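Local coordinates for long form salivary protein D7L1 (Aedes aegypti, PDB 3DXL) that sequesters biogenic amines and leukotrienes of the vertebrate host, and so modulates blood feeding by the female mosquito, at residues R147-Y153 / E268-Y274; E262-Y266 / Q282-K286. All coordinates share one frame; numbering follows the deposited sequence.

Contact 1: residues R147-Y153 / E268-Y274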
ATOM      1  N   ARG A 147      -7.822   7.833  -2.519  1.00  9.69           N
ATOM      2  CA  ARG A 147      -8.555   6.924  -1.658  1.00  9.41           C
ATOM      3  C   ARG A 147      -8.537   7.503  -0.230  1.00  9.42           C
ATOM      4  O   ARG A 147      -7.472   7.836   0.317  1.00  9.12           O
ATOM      5  CB  ARG A 147      -7.933   5.538  -1.694  1.00  9.03           C
ATOM      6  CG  ARG A 147      -8.564   4.528  -0.760  1.00  8.71           C
ATOM      7  CD  ARG A 147      -7.816   4.422   0.561  1.00  8.27           C
ATOM      8  NE  ARG A 147      -8.482   3.460   1.434  1.00  8.01           N
ATOM      9  CZ  ARG A 147      -8.235   3.325   2.732  1.00  6.82           C
ATOM     10  NH1 ARG A 147      -8.905   2.421   3.434  1.00  8.10           N
ATOM     11  NH2 ARG A 147      -7.297   4.077   3.324  1.00  8.49           N
ATOM     12  N   GLN A 148      -9.713   7.618   0.372  1.00  9.68           N
ATOM     13  CA  GLN A 148      -9.876   8.216   1.699  1.00 10.24           C
ATOM     14  C   GLN A 148      -9.760   7.155   2.777  1.00 10.50           C
ATOM     15  O   GLN A 148      -9.921   5.959   2.518  1.00  9.94           O
ATOM     16  CB  GLN A 148     -11.235   8.916   1.800  1.00 10.56           C
ATOM     17  CG  GLN A 148     -11.396  10.102   0.875  1.00 10.97           C
ATOM     18  CD  GLN A 148     -10.698  11.350   1.377  1.00 11.08           C
ATOM     19  OE1 GLN A 148     -10.606  11.589   2.585  1.00 12.24           O
ATOM     20  NE2 GLN A 148     -10.210  12.156   0.449  1.00 11.71           N
ATOM     21  N   LYS A 149      -9.463   7.575   4.001  1.00 10.68           N
ATOM     22  CA  LYS A 149      -9.438   6.620   5.097  1.00 11.54           C
ATOM     23  C   LYS A 149     -10.786   5.919   5.198  1.00 10.51           C
ATOM     24  O   LYS A 149     -11.837   6.544   5.054  1.00 10.26           O
ATOM     25  CB  LYS A 149      -9.072   7.312   6.413  1.00 11.75           C
ATOM     26  CG  LYS A 149      -7.662   7.891   6.399  1.00 14.00           C
ATOM     27  CD  LYS A 149      -7.268   8.530   7.720  1.00 15.23           C
ATOM     28  CE  LYS A 149      -6.715   7.499   8.675  1.00 18.85           C
ATOM     29  NZ  LYS A 149      -6.161   8.175   9.873  1.00 20.39           N
ATOM     30  N   LYS A 150     -10.733   4.611   5.424  1.00  9.32           N
ATOM     31  CA  LYS A 150     -11.913   3.755   5.587  1.00  9.67           C
ATOM     32  C   LYS A 150     -12.710   3.554   4.287  1.00  8.91           C
ATOM     33  O   LYS A 150     -13.854   3.076   4.321  1.00 10.98           O
ATOM     34  CB  LYS A 150     -12.823   4.250   6.726  1.00 10.57           C
ATOM     35  CG  LYS A 150     -12.126   4.450   8.079  1.00 12.48           C
ATOM     36  CD  LYS A 150     -11.664   3.139   8.720  1.00 15.49           C
ATOM     37  CE  LYS A 150     -12.838   2.270   9.189  1.00 16.83           C
ATOM     38  NZ  LYS A 150     -13.716   2.916  10.218  1.00 17.61           N
ATOM     39  N   GLN A 151     -12.100   3.880   3.147  1.00  8.51           N
ATOM     40  CA  GLN A 151     -12.753   3.695   1.852  1.00  8.83           C
ATOM     41  C   GLN A 151     -12.179   2.479   1.121  1.00  8.65           C
ATOM     42  O   GLN A 151     -10.973   2.347   0.972  1.00  8.71           O
ATOM     43  CB  GLN A 151     -12.618   4.951   0.988  1.00  9.13           C
ATOM     44  CG  GLN A 151     -13.320   4.821  -0.359  1.00  9.72           C
ATOM     45  CD  GLN A 151     -13.175   6.050  -1.231  1.00  9.19           C
ATOM     46  OE1 GLN A 151     -12.168   6.766  -1.172  1.00  9.84           O
ATOM     47  NE2 GLN A 151     -14.181   6.284  -2.078  1.00  9.60           N
ATOM     48  N   SER A 152     -13.048   1.586   0.655  1.00  8.63           N
ATOM     49  CA  SER A 152     -12.600   0.524  -0.238  1.00  8.37           C
ATOM     50  C   SER A 152     -11.768   1.108  -1.374  1.00  8.30           C
ATOM     51  O   SER A 152     -12.203   2.061  -2.031  1.00  8.63           O
ATOM     52  CB  SER A 152     -13.814  -0.159  -0.841  1.00  8.97           C
ATOM     53  OG  SER A 152     -13.435  -0.982  -1.932  1.00  9.41           O
ATOM     54  N   TYR A 153     -10.586   0.554  -1.630  1.00  8.01           N
ATOM     55  CA  TYR A 153      -9.797   1.066  -2.742  1.00  8.34           C
ATOM     56  C   TYR A 153     -10.518   0.833  -4.073  1.00  8.37           C
ATOM     57  O   TYR A 153     -10.452   1.649  -4.988  1.00  8.76           O
ATOM     58  CB  TYR A 153      -8.368   0.492  -2.785  1.00  8.79           C
ATOM     59  CG  TYR A 153      -7.415   1.464  -3.453  1.00  8.56           C
ATOM     60  CD1 TYR A 153      -6.575   2.274  -2.689  1.00  9.06           C
ATOM     61  CD2 TYR A 153      -7.392   1.625  -4.842  1.00  9.27           C
ATOM     62  CE1 TYR A 153      -5.734   3.201  -3.283  1.00  8.90           C
ATOM     63  CE2 TYR A 153      -6.566   2.543  -5.451  1.00  8.45           C
ATOM     64  CZ  TYR A 153      -5.734   3.337  -4.665  1.00  8.49           C
ATOM     65  OH  TYR A 153      -4.909   4.266  -5.258  1.00  9.76           O
ATOM     66  N   GLU A 268     -10.211  -6.755  -1.450  1.00  8.33           N
ATOM     67  CA  GLU A 268     -11.102  -5.593  -1.480  1.00  8.34           C
ATOM     68  C   GLU A 268     -11.640  -5.288  -0.077  1.00  8.35           C
ATOM     69  O   GLU A 268     -11.685  -4.126   0.342  1.00  8.45           O
ATOM     70  CB  GLU A 268     -12.258  -5.801  -2.464  1.00  8.91           C
ATOM     71  CG  GLU A 268     -13.165  -4.564  -2.642  1.00  9.54           C
ATOM     72  CD  GLU A 268     -14.235  -4.385  -1.556  1.00 10.31           C
ATOM     73  OE1 GLU A 268     -14.723  -5.396  -1.010  1.00 11.37           O
ATOM     74  OE2 GLU A 268     -14.593  -3.221  -1.258  1.00 10.83           O
ATOM     75  N   VAL A 269     -12.058  -6.327   0.636  1.00  8.35           N
ATOM     76  CA  VAL A 269     -12.573  -6.177   1.988  1.00  8.96           C
ATOM     77  C   VAL A 269     -11.518  -5.542   2.896  1.00  8.89           C
ATOM     78  O   VAL A 269     -11.786  -4.572   3.621  1.00  9.19           O
ATOM     79  CB  VAL A 269     -13.044  -7.534   2.564  1.00  9.43           C
ATOM     80  CG1 VAL A 269     -13.360  -7.420   4.053  1.00 10.65           C
ATOM     81  CG2 VAL A 269     -14.279  -8.027   1.812  1.00 10.74           C
ATOM     82  N   ARG A 270     -10.299  -6.069   2.847  1.00  8.92           N
ATOM     83  CA  ARG A 270      -9.233  -5.568   3.702  1.00  9.15           C
ATOM     84  C   ARG A 270      -8.789  -4.161   3.294  1.00  8.67           C
ATOM     85  O   ARG A 270      -8.304  -3.395   4.142  1.00  9.55           O
ATOM     86  CB  ARG A 270      -8.071  -6.559   3.742  1.00  8.91           C
ATOM     87  CG  ARG A 270      -8.459  -7.845   4.459  1.00  9.86           C
ATOM     88  CD  ARG A 270      -7.309  -8.813   4.624  1.00 10.80           C
ATOM     89  NE  ARG A 270      -6.996  -9.452   3.352  1.00 11.19           N
ATOM     90  CZ  ARG A 270      -5.937  -9.158   2.598  1.00 11.15           C
ATOM     91  NH1 ARG A 270      -5.062  -8.236   2.991  1.00 12.37           N
ATOM     92  NH2 ARG A 270      -5.752  -9.786   1.440  1.00 11.83           N
ATOM     93  N   SER A 271      -8.977  -3.792   2.024  1.00  8.44           N
ATOM     94  CA  SER A 271      -8.612  -2.444   1.563  1.00  8.60           C
ATOM     95  C   SER A 271      -9.512  -1.373   2.166  1.00  8.55           C
ATOM     96  O   SER A 271      -9.173  -0.188   2.137  1.00  9.05           O
ATOM     97  CB  SER A 271      -8.615  -2.318   0.036  1.00  8.95           C
ATOM     98  OG  SER A 271      -9.931  -2.132  -0.472  1.00  8.71           O
ATOM     99  N   GLN A 272     -10.655  -1.781   2.713  1.00  8.66           N
ATOM    100  CA  GLN A 272     -11.568  -0.828   3.336  1.00 10.05           C
ATOM    101  C   GLN A 272     -11.040  -0.274   4.652  1.00  9.62           C
ATOM    102  O   GLN A 272     -11.486   0.788   5.084  1.00 10.74           O
ATOM    103  CB  GLN A 272     -12.919  -1.484   3.605  1.00 10.45           C
ATOM    104  CG  GLN A 272     -13.622  -1.991   2.353  1.00 12.17           C
ATOM    105  CD  GLN A 272     -14.860  -2.820   2.642  1.00 12.61           C
ATOM    106  OE1 GLN A 272     -15.258  -3.000   3.791  1.00 15.02           O
ATOM    107  NE2 GLN A 272     -15.464  -3.351   1.587  1.00 14.29           N
ATOM    108  N   ILE A 273     -10.131  -1.001   5.301  1.00  9.53           N
ATOM    109  CA  ILE A 273      -9.563  -0.582   6.581  1.00 10.66           C
ATOM    110  C   ILE A 273      -8.105  -1.006   6.550  1.00  9.65           C
ATOM    111  O   ILE A 273      -7.792  -2.185   6.712  1.00  9.85           O
ATOM    112  CB  ILE A 273     -10.261  -1.272   7.794  1.00 11.51           C
ATOM    113  CG1 ILE A 273     -11.796  -1.183   7.706  1.00 12.78           C
ATOM    114  CG2 ILE A 273      -9.746  -0.676   9.109  1.00 13.26           C
ATOM    115  CD1 ILE A 273     -12.520  -2.066   8.707  1.00 13.34           C
ATOM    116  N   TYR A 274      -7.202  -0.058   6.353  1.00  9.18           N
ATOM    117  CA  TYR A 274      -5.802  -0.436   6.218  1.00  8.70           C
ATOM    118  C   TYR A 274      -5.280  -1.135   7.479  1.00  9.29           C
ATOM    119  O   TYR A 274      -4.491  -2.075   7.382  1.00  9.72           O
ATOM    120  CB  TYR A 274      -4.943   0.761   5.813  1.00  8.61           C
ATOM    121  CG  TYR A 274      -4.991   1.092   4.330  1.00  7.91           C
ATOM    122  CD1 TYR A 274      -5.999   0.588   3.488  1.00  8.34           C
ATOM    123  CD2 TYR A 274      -4.031   1.927   3.768  1.00  8.18           C
ATOM    124  CE1 TYR A 274      -6.025   0.895   2.140  1.00  8.87           C
ATOM    125  CE2 TYR A 274      -4.056   2.254   2.428  1.00  8.35           C
ATOM    126  CZ  TYR A 274      -5.069   1.731   1.610  1.00  8.26           C
ATOM    127  OH  TYR A 274      -5.106   2.043   0.273  1.00  8.54           O
TER

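Contact 2: residues E262-Y266 / Q282-K286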
ATOM      1  N   GLU A 262     -11.322 -15.285  -5.278  1.00  9.66           N
ATOM      2  CA  GLU A 262     -11.434 -15.373  -3.833  1.00 10.10           C
ATOM      3  C   GLU A 262     -10.424 -14.459  -3.121  1.00  9.59           C
ATOM      4  O   GLU A 262     -10.778 -13.711  -2.203  1.00  9.68           O
ATOM      5  CB  GLU A 262     -11.300 -16.821  -3.370  1.00 11.43           C
ATOM      6  CG  GLU A 262     -11.651 -16.988  -1.920  1.00 11.60           C
ATOM      7  CD  GLU A 262     -11.714 -18.428  -1.434  1.00 13.22           C
ATOM      8  OE1 GLU A 262     -11.621 -19.381  -2.247  1.00 15.35           O
ATOM      9  OE2 GLU A 262     -11.878 -18.592  -0.214  1.00 13.22           O
ATOM     10  N   ALA A 263      -9.176 -14.503  -3.573  1.00  9.07           N
ATOM     11  CA  ALA A 263      -8.117 -13.683  -2.998  1.00  9.23           C
ATOM     12  C   ALA A 263      -8.382 -12.188  -3.208  1.00  9.06           C
ATOM     13  O   ALA A 263      -8.181 -11.368  -2.305  1.00  9.17           O
ATOM     14  CB  ALA A 263      -6.795 -14.075  -3.600  1.00  9.77           C
ATOM     15  N   PHE A 264      -8.817 -11.842  -4.415  1.00  8.76           N
ATOM     16  CA  PHE A 264      -9.058 -10.455  -4.828  1.00  8.62           C
ATOM     17  C   PHE A 264     -10.256  -9.898  -4.064  1.00  8.85           C
ATOM     18  O   PHE A 264     -10.230  -8.761  -3.600  1.00  8.52           O
ATOM     19  CB  PHE A 264      -9.327 -10.455  -6.335  1.00  9.21           C
ATOM     20  CG  PHE A 264      -8.965  -9.186  -7.078  1.00  9.67           C
ATOM     21  CD1 PHE A 264      -7.654  -8.732  -7.126  1.00 11.49           C
ATOM     22  CD2 PHE A 264      -9.926  -8.514  -7.839  1.00 10.53           C
ATOM     23  CE1 PHE A 264      -7.324  -7.614  -7.883  1.00 12.69           C
ATOM     24  CE2 PHE A 264      -9.591  -7.390  -8.595  1.00 10.99           C
ATOM     25  CZ  PHE A 264      -8.280  -6.948  -8.606  1.00 11.45           C
ATOM     26  N   ASP A 265     -11.300 -10.710  -3.909  1.00  8.52           N
ATOM     27  CA  ASP A 265     -12.459 -10.307  -3.117  1.00  8.60           C
ATOM     28  C   ASP A 265     -12.055  -9.989  -1.680  1.00  8.16           C
ATOM     29  O   ASP A 265     -12.478  -8.983  -1.104  1.00  8.25           O
ATOM     30  CB  ASP A 265     -13.537 -11.402  -3.075  1.00  9.36           C
ATOM     31  CG  ASP A 265     -14.358 -11.499  -4.352  1.00 11.14           C
ATOM     32  OD1 ASP A 265     -14.225 -10.665  -5.271  1.00 10.68           O
ATOM     33  OD2 ASP A 265     -15.150 -12.457  -4.415  1.00 14.91           O
ATOM     34  N   TYR A 266     -11.245 -10.852  -1.075  1.00  8.05           N
ATOM     35  CA  TYR A 266     -10.843 -10.613   0.310  1.00  8.30           C
ATOM     36  C   TYR A 266      -9.915  -9.396   0.422  1.00  8.15           C
ATOM     37  O   TYR A 266     -10.000  -8.630   1.390  1.00  8.71           O
ATOM     38  CB  TYR A 266     -10.193 -11.853   0.913  1.00  9.27           C
ATOM     39  CG  TYR A 266      -9.939 -11.786   2.411  1.00  8.91           C
ATOM     40  CD1 TYR A 266     -10.894 -11.267   3.288  1.00  9.83           C
ATOM     41  CD2 TYR A 266      -8.748 -12.283   2.952  1.00  9.79           C
ATOM     42  CE1 TYR A 266     -10.659 -11.229   4.659  1.00 10.53           C
ATOM     43  CE2 TYR A 266      -8.517 -12.255   4.321  1.00 10.25           C
ATOM     44  CZ  TYR A 266      -9.474 -11.731   5.163  1.00 11.07           C
ATOM     45  OH  TYR A 266      -9.267 -11.708   6.519  1.00 12.06           O
ATOM     46  N   GLN A 282      -7.088 -11.201  11.943  1.00 23.79           N
ATOM     47  CA  GLN A 282      -8.463 -11.672  11.761  1.00 24.04           C
ATOM     48  C   GLN A 282      -8.483 -12.984  10.990  1.00 24.16           C
ATOM     49  O   GLN A 282      -7.726 -13.163  10.035  1.00 24.14           O
ATOM     50  CB  GLN A 282      -9.320 -10.619  11.047  1.00 23.86           C
ATOM     51  CG  GLN A 282      -9.535  -9.329  11.838  1.00 24.04           C
ATOM     52  CD  GLN A 282     -10.754  -8.540  11.376  1.00 24.27           C
ATOM     53  OE1 GLN A 282     -11.851  -9.090  11.235  1.00 24.77           O
ATOM     54  NE2 GLN A 282     -10.573  -7.241  11.154  1.00 24.42           N
ATOM     55  N   ALA A 283      -9.346 -13.902  11.419  1.00 24.46           N
ATOM     56  CA  ALA A 283      -9.514 -15.177  10.733  1.00 24.62           C
ATOM     57  C   ALA A 283     -10.330 -14.977   9.462  1.00 24.32           C
ATOM     58  O   ALA A 283     -11.364 -14.295   9.475  1.00 24.42           O
ATOM     59  CB  ALA A 283     -10.186 -16.198  11.646  1.00 25.04           C
ATOM     60  N   TYR A 284      -9.854 -15.554   8.365  1.00 24.29           N
ATOM     61  CA  TYR A 284     -10.582 -15.518   7.100  1.00 23.84           C
ATOM     62  C   TYR A 284     -11.637 -16.611   7.035  1.00 25.85           C
ATOM     63  O   TYR A 284     -11.341 -17.774   7.284  1.00 26.15           O
ATOM     64  CB  TYR A 284      -9.631 -15.669   5.904  1.00 20.97           C
ATOM     65  CG  TYR A 284     -10.363 -15.865   4.586  1.00 17.81           C
ATOM     66  CD1 TYR A 284     -11.079 -14.822   4.010  1.00 15.13           C
ATOM     67  CD2 TYR A 284     -10.366 -17.103   3.935  1.00 16.49           C
ATOM     68  CE1 TYR A 284     -11.764 -14.989   2.815  1.00 14.43           C
ATOM     69  CE2 TYR A 284     -11.053 -17.284   2.735  1.00 15.15           C
ATOM     70  CZ  TYR A 284     -11.746 -16.224   2.184  1.00 15.41           C
ATOM     71  OH  TYR A 284     -12.420 -16.381   1.000  1.00 14.78           O
ATOM     72  N   SER A 285     -12.861 -16.231   6.688  1.00 28.19           N
ATOM     73  CA  SER A 285     -13.854 -17.218   6.285  1.00 30.42           C
ATOM     74  C   SER A 285     -14.511 -16.834   4.973  1.00 31.63           C
ATOM     75  O   SER A 285     -14.992 -15.705   4.810  1.00 31.80           O
ATOM     76  CB  SER A 285     -14.885 -17.480   7.382  1.00 30.65           C
ATOM     77  OG  SER A 285     -14.537 -18.659   8.094  1.00 31.72           O
ATOM     78  N   LYS A 286     -14.504 -17.785   4.044  1.00 33.37           N
ATOM     79  CA  LYS A 286     -15.090 -17.610   2.723  1.00 34.86           C
ATOM     80  C   LYS A 286     -16.540 -17.161   2.859  1.00 36.12           C
ATOM     81  O   LYS A 286     -17.345 -17.853   3.489  1.00 36.19           O
ATOM     82  CB  LYS A 286     -14.997 -18.916   1.929  1.00 34.82           C
ATOM     83  CG  LYS A 286     -15.237 -18.772   0.434  1.00 34.84           C
ATOM     84  CD  LYS A 286     -15.141 -20.117  -0.271  1.00 35.14           C
ATOM     85  CE  LYS A 286     -15.348 -19.987  -1.775  1.00 33.60           C
ATOM     86  NZ  LYS A 286     -16.738 -19.579  -2.131  1.00 36.80           N
TER
HETATM   87  O   HOH W   1     -12.954 -14.093  -0.479  1.00 11.25           O
HETATM   88  O   HOH W   2     -11.601 -11.894   7.920  1.00 22.33           O
HETATM   89  O   HOH W   3      -6.676 -11.741   7.322  1.00 24.63           O

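Contact 1: residues R147-Y153 / E268-Y274
Arg147 lies flat on Tyr274 in a cation-pi stack, where the type II turn Gln148-Gln151 and the N-cap of helix 153-161 meet the end of helix 257-271 in an all-helical PBP/GOBP-family fold. The planes are 9° apart and CZ of Arg147 sits 3.7 Å from the ring centroid of Tyr274. A long, flat cation suits this place, because its N-H groups can still donate while it stacks: NE gives a bond of 2.8 Å to Gln151 O, tilted from the guanidinium plane, fixing its rotation, and NH1 a weak one to Ser271 O. Tyr274 OH approaches the ring edge of Tyr153 and is hydrogen-bonded to Glu7 of helix 6-20.

Lys150 CA makes a CA-H...O contact of 3.0 Å with Gln272 O.

Two serine hydroxyls carry the other hydrogen bonds across the contact. Ser271 OG accepts from Tyr153 N at 3.0 Å and donates to Glu268 O. With OG anti to the backbone N (chi1 167°), Ser152 both caps Glu155 N and donates to Glu268, a noradrenaline-binding residue. Glu268 OE2 takes two donors, Ser152 OG at 2.6 Å on its anti lone pair and Gln272 NE2 on the syn side, 28° out of the carboxylate plane.

Contact 2: residues E262-Y266 / Q282-K286
Tyr284 and Tyr266 pack their rings together and, with Glu262, make up most of this surface contact between helix 257-271 and the extended chain that follows it. Tyr284 brings the edge of its ring to the face of Tyr266 in an edge-to-face pair, the planes inclined at 51° and the centroids 4.5 Å apart. Its CD1 stands over the centre of the Tyr266 ring, 3.6 Å from Tyr266 CG, while CB lies by CE2 and CZ, at the hydroxyl end of that ring. The two side chains run past each other in opposite directions, so Tyr266 OH ends beside Tyr284 CA and CB, while Tyr284 OH goes on to Glu262.

Tyrosine suits both places, since its ring packs while its hydroxyl reaches polar atoms. Tyr284 OH donates to Glu262 OE2 at 2.6 Å, on the anti lone pair of the carboxylate. It also accepts from a water that donates to Glu262 O, so the same glutamate is held through its side chain and its backbone. At the other end, Tyr266 OH is bonded to two waters, each 2.7 Å away; one donates to Ala283 O and the other to Gln282 O, bridging the hydroxyl to two loop carbonyls that it does not bond directly.

Glu262 reaches Tyr284 because its chain leaves anti to the backbone N (chi1 -170°) and stays extended. The aliphatic part of Lys286 crosses it at about a right angle, with CG 3.4 Å from Glu262 OE2. The ammonium NZ of Lys286 remains 5.1 Å from Glu262 OE1, so any attraction acts at a distance.

Glu262 and Tyr266 are an i, i+4 pair on one face of helix 257-271, covered by the extended loop that follows it in the C-terminal PBP/GOBP-type domain; the same helix supplies Asp265 to the noradrenaline site.

Overall arrangement
Helix 257-271 joins the two contacts, whose centres lie about 14 Å apart: contact 2 uses residues 262-266 and contact 1 the segment 268-274 just after it. The chain then turns back, so that 282-286 covers an earlier part of the helix than the one met by 147-153. Asp265, on the contact 2 segment, and Glu268, in contact 1, both belong to the noradrenaline site, their side chains about 6 Å apart. The side chain of Glu268 is about 4 Å from a bound TRS molecule, probably from the crystallisation liquor. Asp265 is hydrogen-bonded to that molecule. Segment 147-153 also carries Lys149, which binds leukotriene E4 but takes no part in contact 1; contact 2 is nearer the surface.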